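Local coordinates for protein CDP-glucose-4,6-dehydratase (PDB 1RKX) that converts CDP-D-glucose to CDP-4-keto-6-deoxy-D-glucose by 4,6-dehydration, as an NAD-binding dehydratase of the short-chain dehydrogenase/reductase family, at residues 64-69 / 104-109. Residues are numbered along the deposited sequence; the frame is centred on the assembly and turned at random.
Sequences GDIRDQ and YSTNVM. With NAD (nicotinamide-adenine-dinucleotide), chain G.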
loop_
_atom_site.group_PDB
_atom_site.type_symbol
_atom_site.label_atom_id
_atom_site.label_comp_id
_atom_site.label_asym_id
_atom_site.label_seq_id
_atom_site.Cartn_x
_atom_site.Cartn_y
_atom_site.Cartn_z
ATOM N N GLY C 64 -5.249 13.386 39.979
ATOM C CA GLY C 64 -6.332 12.455 39.717
ATOM C C GLY C 64 -5.934 11.430 38.676
ATOM O O GLY C 64 -4.967 11.627 37.934
ATOM N N ASP C 65 -6.675 10.329 38.627
ATOM C CA ASP C 65 -6.406 9.258 37.676
ATOM C C ASP C 65 -7.304 9.463 36.459
ATOM O O ASP C 65 -8.504 9.677 36.614
ATOM C CB ASP C 65 -6.720 7.914 38.335
ATOM C CG ASP C 65 -6.083 6.746 37.615
ATOM O OD1 ASP C 65 -6.257 6.629 36.387
ATOM O OD2 ASP C 65 -5.407 5.936 38.290
ATOM N N ILE C 66 -6.739 9.400 35.253
ATOM C CA ILE C 66 -7.552 9.588 34.055
ATOM C C ILE C 66 -8.492 8.409 33.832
ATOM O O ILE C 66 -9.357 8.466 32.967
ATOM C CB ILE C 66 -6.702 9.780 32.771
ATOM C CG1 ILE C 66 -5.794 8.570 32.546
ATOM C CG2 ILE C 66 -5.920 11.087 32.856
ATOM C CD1 ILE C 66 -5.007 8.642 31.239
ATOM N N ARG C 67 -8.310 7.340 34.606
ATOM C CA ARG C 67 -9.172 6.166 34.489
ATOM C C ARG C 67 -10.438 6.363 35.329
ATOM O O ARG C 67 -11.340 5.524 35.328
ATOM C CB ARG C 67 -8.420 4.910 34.937
ATOM C CG ARG C 67 -7.384 4.436 33.929
ATOM C CD ARG C 67 -6.498 3.356 34.500
ATOM N NE ARG C 67 -5.696 3.856 35.611
ATOM C CZ ARG C 67 -4.736 3.159 36.205
ATOM N NH1 ARG C 67 -4.456 1.928 35.795
ATOM N NH2 ARG C 67 -4.051 3.690 37.205
ATOM N N ASP C 68 -10.485 7.476 36.055
ATOM C CA ASP C 68 -11.640 7.820 36.880
ATOM C C ASP C 68 -12.485 8.716 35.975
ATOM O O ASP C 68 -12.342 9.937 35.993
ATOM C CB ASP C 68 -11.192 8.604 38.119
ATOM C CG ASP C 68 -12.313 8.800 39.127
ATOM O OD1 ASP C 68 -13.483 8.903 38.707
ATOM O OD2 ASP C 68 -12.017 8.865 40.342
ATOM N N GLN C 69 -13.363 8.104 35.192
ATOM C CA GLN C 69 -14.197 8.829 34.241
ATOM C C GLN C 69 -14.935 10.053 34.775
ATOM O O GLN C 69 -14.879 11.131 34.172
ATOM C CB GLN C 69 -15.212 7.875 33.604
ATOM C CG GLN C 69 -16.031 8.513 32.479
ATOM C CD GLN C 69 -17.011 7.539 31.846
ATOM O OE1 GLN C 69 -16.993 6.345 32.141
ATOM N NE2 GLN C 69 -17.869 8.047 30.965
ATOM N N TYR C 104 -3.297 -0.553 28.889
ATOM C CA TYR C 104 -4.449 -0.373 28.021
ATOM C C TYR C 104 -5.528 0.481 28.676
ATOM O O TYR C 104 -6.108 1.350 28.028
ATOM C CB TYR C 104 -5.041 -1.723 27.603
ATOM C CG TYR C 104 -4.310 -2.373 26.441
ATOM C CD1 TYR C 104 -3.511 -3.502 26.633
ATOM C CD2 TYR C 104 -4.420 -1.856 25.150
ATOM C CE1 TYR C 104 -2.838 -4.103 25.564
ATOM C CE2 TYR C 104 -3.752 -2.444 24.069
ATOM C CZ TYR C 104 -2.963 -3.568 24.285
ATOM O OH TYR C 104 -2.306 -4.156 23.224
ATOM N N SER C 105 -5.807 0.240 29.952
ATOM C CA SER C 105 -6.830 1.028 30.636
ATOM C C SER C 105 -6.426 2.502 30.651
ATOM O O SER C 105 -7.237 3.380 30.345
ATOM C CB SER C 105 -7.035 0.523 32.072
ATOM O OG SER C 105 -5.833 0.604 32.817
ATOM N N THR C 106 -5.164 2.769 30.978
ATOM C CA THR C 106 -4.681 4.149 31.036
ATOM C C THR C 106 -4.592 4.821 29.668
ATOM O O THR C 106 -5.119 5.916 29.473
ATOM C CB THR C 106 -3.286 4.236 31.696
ATOM O OG1 THR C 106 -3.346 3.722 33.033
ATOM C CG2 THR C 106 -2.805 5.684 31.745
ATOM N N ASN C 107 -3.951 4.162 28.712
ATOM C CA ASN C 107 -3.764 4.758 27.396
ATOM C C ASN C 107 -4.967 4.736 26.466
ATOM O O ASN C 107 -5.176 5.678 25.712
ATOM C CB ASN C 107 -2.552 4.126 26.718
ATOM C CG ASN C 107 -1.281 4.348 27.510
ATOM O OD1 ASN C 107 -1.290 5.053 28.522
ATOM N ND2 ASN C 107 -0.186 3.744 27.066
ATOM N N VAL C 108 -5.759 3.673 26.519
ATOM C CA VAL C 108 -6.935 3.590 25.671
ATOM C C VAL C 108 -8.175 4.161 26.362
ATOM O O VAL C 108 -8.745 5.141 25.886
ATOM C CB VAL C 108 -7.208 2.140 25.221
ATOM C CG1 VAL C 108 -8.422 2.098 24.305
ATOM C CG2 VAL C 108 -5.992 1.595 24.487
ATOM N N MET C 109 -8.598 3.576 27.482
ATOM C CA MET C 109 -9.785 4.100 28.150
ATOM C C MET C 109 -9.581 5.526 28.666
ATOM O O MET C 109 -10.524 6.325 28.666
ATOM C CB MET C 109 -10.236 3.178 29.286
ATOM C CG MET C 109 -10.742 1.809 28.801
ATOM S SD MET C 109 -11.960 1.877 27.439
ATOM C CE MET C 109 -13.306 2.759 28.215
HETATM P PA NAD G . 6.252 10.971 32.135
HETATM O O1A NAD G . 6.183 9.648 32.792
HETATM O O2A NAD G . 7.280 11.923 32.635
HETATM O O5B NAD G . 4.826 11.710 32.201
HETATM C C5B NAD G . 3.621 10.907 32.192
HETATM C C4B NAD G . 2.455 11.666 32.828
HETATM O O4B NAD G . 1.377 10.706 32.747
HETATM C C3B NAD G . 2.661 11.940 34.310
HETATM O O3B NAD G . 2.339 13.328 34.532
HETATM C C2B NAD G . 1.707 10.959 34.967
HETATM O O2B NAD G . 1.254 11.386 36.282
HETATM C C1B NAD G . 0.626 10.842 33.924
HETATM N N9A NAD G . -0.193 9.652 34.099
HETATM C C8A NAD G . 0.161 8.347 33.882
HETATM N N7A NAD G . -0.814 7.481 34.148
HETATM C C5A NAD G . -1.861 8.280 34.565
HETATM C C6A NAD G . -3.169 7.963 34.992
HETATM N N6A NAD G . -3.689 6.756 35.081
HETATM N N1A NAD G . -3.987 9.003 35.350
HETATM C C2A NAD G . -3.475 10.274 35.270
HETATM N N3A NAD G . -2.284 10.686 34.891
HETATM C C4A NAD G . -1.504 9.626 34.544
HETATM O O3 NAD G . 6.422 10.743 30.601
HETATM P PN NAD G . 6.593 11.806 29.368
HETATM O O1N NAD G . 7.924 11.521 28.826
HETATM O O2N NAD G . 6.459 13.180 29.916
HETATM O O5D NAD G . 5.473 11.342 28.350
HETATM C C5D NAD G . 4.435 12.282 28.052
HETATM C C4D NAD G . 3.503 11.708 27.003
HETATM O O4D NAD G . 4.326 11.589 25.795
HETATM C C3D NAD G . 2.930 10.306 27.213
HETATM O O3D NAD G . 1.654 10.239 26.546
HETATM C C2D NAD G . 3.962 9.430 26.517
HETATM O O2D NAD G . 3.393 8.154 26.177
HETATM C C1D NAD G . 4.277 10.268 25.306
HETATM N N1N NAD G . 5.547 9.895 24.692
HETATM C C2N NAD G . 6.791 10.255 25.241
HETATM C C3N NAD G . 8.069 9.929 24.535
HETATM C C7N NAD G . 9.326 10.391 25.150
HETATM O O7N NAD G . 10.374 10.131 24.537
HETATM N N7N NAD G . 9.382 11.066 26.316
HETATM C C4N NAD G . 8.011 9.070 23.291
HETATM C C5N NAD G . 6.614 8.754 22.863
HETATM C C6N NAD G . 5.517 9.129 23.487
#
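Three N-H groups converge on Asp65 OD1, two of them from Arg67, the residue that reaches across to Ser105 and Thr106 on helix 100-121. Arg67 NE meets Asp65 OD1 at 2.9 Å, almost straight (174°) and on the syn side; the backbone N of Arg67 reaches the same oxygen from the anti side, closing an Asx turn; the third donor is N6A of the NAD adenine. With Arg67 NH2 on Asp65 OD2 at 2.8 Å, the salt bridge is side-on and two-pronged, which fixes the rotation of the guanidinium. The bend of the Arg67 chain at chi3 (-64°) turns the group back onto Asp65 while Arg67 CD lies 3.3 Å from Ser105 OG. Ser105 OG sits at the edge of the guanidinium near its plane, whereas Thr106 OG1 stands over one face, offset toward the rim. Neither hydroxyl is hydrogen-bonded to Arg67: both bond to the carbonyl oxygen of Glu102, about one turn earlier in the helix. Ile66 adds van der Waals packing, its CD1 meeting both Thr106 O at 3.2 Å and the methyl Thr106 CG2 at 3.7 Å, the two side chains crossing at about a right angle. With Thr106 OG1 beside the backbone N (chi1 -60°), the methyl Thr106 CG2 falls trans to that N and lies 3.6 Å from NAD N7A. CG1 of Ile66 lies against the same base. Ile66 N donates to NAD N1A at 2.8 Å. The loop after strand 60-63 of the Rossmann fold thus reads the adenine by its N6 amino group and N1, and the helix closes in beside it. The side-on salt bridge and the Asx turn together probably hold the carboxylate oriented to accept from the adenine amino group.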